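Local structure of hypothetical protein YCHN (Escherichia coli, 1JX7) at residues A[11-16]-A[51-56]. The protein is of unknown function but assembles as a homohexamer, a dimer of trimers, and belongs to the DsrE/DsrF-like family. Numbering follows the deposited sequence.
Sequences APYGSE and RGQKPG
The phenol oxygen of Tyr13 is held by two groups of the same chain: it donates to the side-chain amide of Gln53, with OH 3.2 Å from OE1, and it is also hydrogen-bonded to the backbone N of Ile61, where helix 61-70 begins. One hydroxyl used as both donor and acceptor can thus tie together loops distant in sequence. At Tyr13, a phenylalanine here would probably leave OE1 of Gln53 and the N of Ile61 without their shared mate. The bond to Gln53 is bent, with a C=O...donor angle of 139° and the hydroxyl tilted 27° from the carbonyl plane. OE1 lies at the edge of the tyrosine ring, near its plane and 3.3 Å from CE2 of Tyr13, while the amide plane stands almost upright to the ring, 84° apart. Gln53 reaches across with an extended chain beyond CG, and the other end of its amide is spoken for, NE2 donating to the carbonyls of Ala48 and Leu50, which probably fixes the turn of the amide and leaves OE1 toward the phenol.

In the fold, a parallel sheet flanked by helices, the two segments belong to the loops that follow neighbouring strands 3-8 and 36-41, each leading on to a helix. Pro55 adds an apolar touch beside the polar one: its CG lies 3.9 Å from OH of Tyr13 and 4.2 Å from CE1, the two side chains crossing at about a right angle. Tyr59 meets the ring at a shallow interplanar angle, and Gly84 of a second subunit packs on both Tyr13 and Gln53, so the contact also borders a hexamer interface. Within segment 11-16, Ser15 OG donates to the carbonyl O of Ala11 at 2.7 Å, closing the backbone around Tyr13.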
loop_
_atom_site.group_PDB
_atom_site.type_symbol
_atom_site.label_atom_id
_atom_site.label_comp_id
_atom_site.label_asym_id
_atom_site.label_seq_id
_atom_site.Cartn_x
_atom_site.Cartn_y
_atom_site.Cartn_z
ATOM N N ALA A 11 7.394 6.580 0.786
ATOM C CA ALA A 11 8.081 7.289 -0.293
ATOM C C ALA A 11 7.487 8.687 -0.377
ATOM O O ALA A 11 6.267 8.854 -0.276
ATOM C CB ALA A 11 7.890 6.559 -1.626
ATOM N N PRO A 12 8.336 9.704 -0.555
ATOM C CA PRO A 12 7.847 11.084 -0.646
ATOM C C PRO A 12 6.819 11.241 -1.757
ATOM O O PRO A 12 6.917 10.581 -2.789
ATOM C CB PRO A 12 9.117 11.885 -0.954
ATOM C CG PRO A 12 10.201 11.053 -0.367
ATOM C CD PRO A 12 9.802 9.649 -0.688
ATOM N N TYR A 13 5.827 12.092 -1.558
ATOM C CA TYR A 13 4.815 12.418 -2.564
ATOM C C TYR A 13 3.913 11.330 -3.120
ATOM O O TYR A 13 2.788 11.614 -3.512
ATOM C CB TYR A 13 5.500 13.023 -3.768
ATOM C CG TYR A 13 6.301 14.223 -3.426
ATOM C CD1 TYR A 13 5.682 15.424 -3.095
ATOM C CD2 TYR A 13 7.700 14.180 -3.417
ATOM C CE1 TYR A 13 6.424 16.558 -2.742
ATOM C CE2 TYR A 13 8.454 15.305 -3.066
ATOM C CZ TYR A 13 7.810 16.492 -2.725
ATOM O OH TYR A 13 8.556 17.595 -2.391
ATOM N N GLY A 14 4.410 10.120 -3.154
ATOM C CA GLY A 14 3.613 9.047 -3.695
ATOM C C GLY A 14 2.621 8.640 -2.622
ATOM O O GLY A 14 1.472 8.316 -2.918
ATOM N N SER A 15 3.098 8.664 -1.411
ATOM C CA SER A 15 2.286 8.316 -0.251
ATOM C C SER A 15 1.810 9.582 0.435
ATOM O O SER A 15 2.012 10.692 -0.057
ATOM C CB SER A 15 3.102 7.469 0.746
ATOM O OG SER A 15 4.178 8.203 1.339
ATOM N N GLU A 16 1.173 9.407 1.586
ATOM C CA GLU A 16 0.695 10.536 2.370
ATOM C C GLU A 16 1.356 10.411 3.749
ATOM O O GLU A 16 1.587 11.402 4.442
ATOM C CB GLU A 16 -0.827 10.455 2.508
ATOM C CG GLU A 16 -1.444 11.675 3.142
ATOM C CD GLU A 16 -2.307 12.444 2.173
ATOM O OE1 GLU A 16 -3.542 12.492 2.383
ATOM O OE2 GLU A 16 -1.749 12.995 1.201
ATOM N N ARG A 51 18.234 16.699 -2.606
ATOM C CA ARG A 51 18.132 18.150 -2.720
ATOM C C ARG A 51 17.544 18.497 -4.086
ATOM O O ARG A 51 17.540 17.664 -4.997
ATOM C CB ARG A 51 19.528 18.772 -2.567
ATOM C CG ARG A 51 19.502 20.254 -2.246
ATOM C CD ARG A 51 20.766 20.971 -2.690
ATOM N NE ARG A 51 21.664 21.269 -1.582
ATOM C CZ ARG A 51 22.196 20.350 -0.788
ATOM N NH1 ARG A 51 21.907 19.065 -0.962
ATOM N NH2 ARG A 51 23.029 20.718 0.180
ATOM N N GLY A 52 17.034 19.719 -4.224
ATOM C CA GLY A 52 16.487 20.159 -5.496
ATOM C C GLY A 52 15.042 19.793 -5.793
ATOM O O GLY A 52 14.596 19.897 -6.933
ATOM N N GLN A 53 14.310 19.360 -4.767
ATOM C CA GLN A 53 12.917 18.994 -4.947
ATOM C C GLN A 53 12.151 20.254 -5.309
ATOM O O GLN A 53 12.222 21.266 -4.606
ATOM C CB GLN A 53 12.353 18.378 -3.658
ATOM C CG GLN A 53 13.085 17.113 -3.253
ATOM C CD GLN A 53 12.571 16.505 -1.964
ATOM O OE1 GLN A 53 11.375 16.251 -1.814
ATOM N NE2 GLN A 53 13.488 16.252 -1.033
ATOM N N LYS A 54 11.431 20.198 -6.428
ATOM C CA LYS A 54 10.669 21.353 -6.856
ATOM C C LYS A 54 9.400 20.956 -7.570
ATOM O O LYS A 54 9.319 20.992 -8.797
ATOM C CB LYS A 54 11.545 22.259 -7.733
ATOM C CG LYS A 54 12.490 21.524 -8.663
ATOM C CD LYS A 54 11.814 21.087 -9.958
ATOM C CE LYS A 54 11.311 22.291 -10.783
ATOM N NZ LYS A 54 10.659 21.908 -12.078
ATOM N N PRO A 55 8.379 20.545 -6.807
ATOM C CA PRO A 55 7.093 20.129 -7.365
ATOM C C PRO A 55 6.262 21.372 -7.638
ATOM O O PRO A 55 6.250 22.284 -6.824
ATOM C CB PRO A 55 6.501 19.277 -6.257
ATOM C CG PRO A 55 6.960 20.008 -5.029
ATOM C CD PRO A 55 8.407 20.351 -5.347
ATOM N N GLY A 56 5.585 21.413 -8.780
ATOM C CA GLY A 56 4.772 22.572 -9.094
ATOM C C GLY A 56 3.426 22.465 -8.423
ATOM O O GLY A 56 2.634 23.408 -8.395
#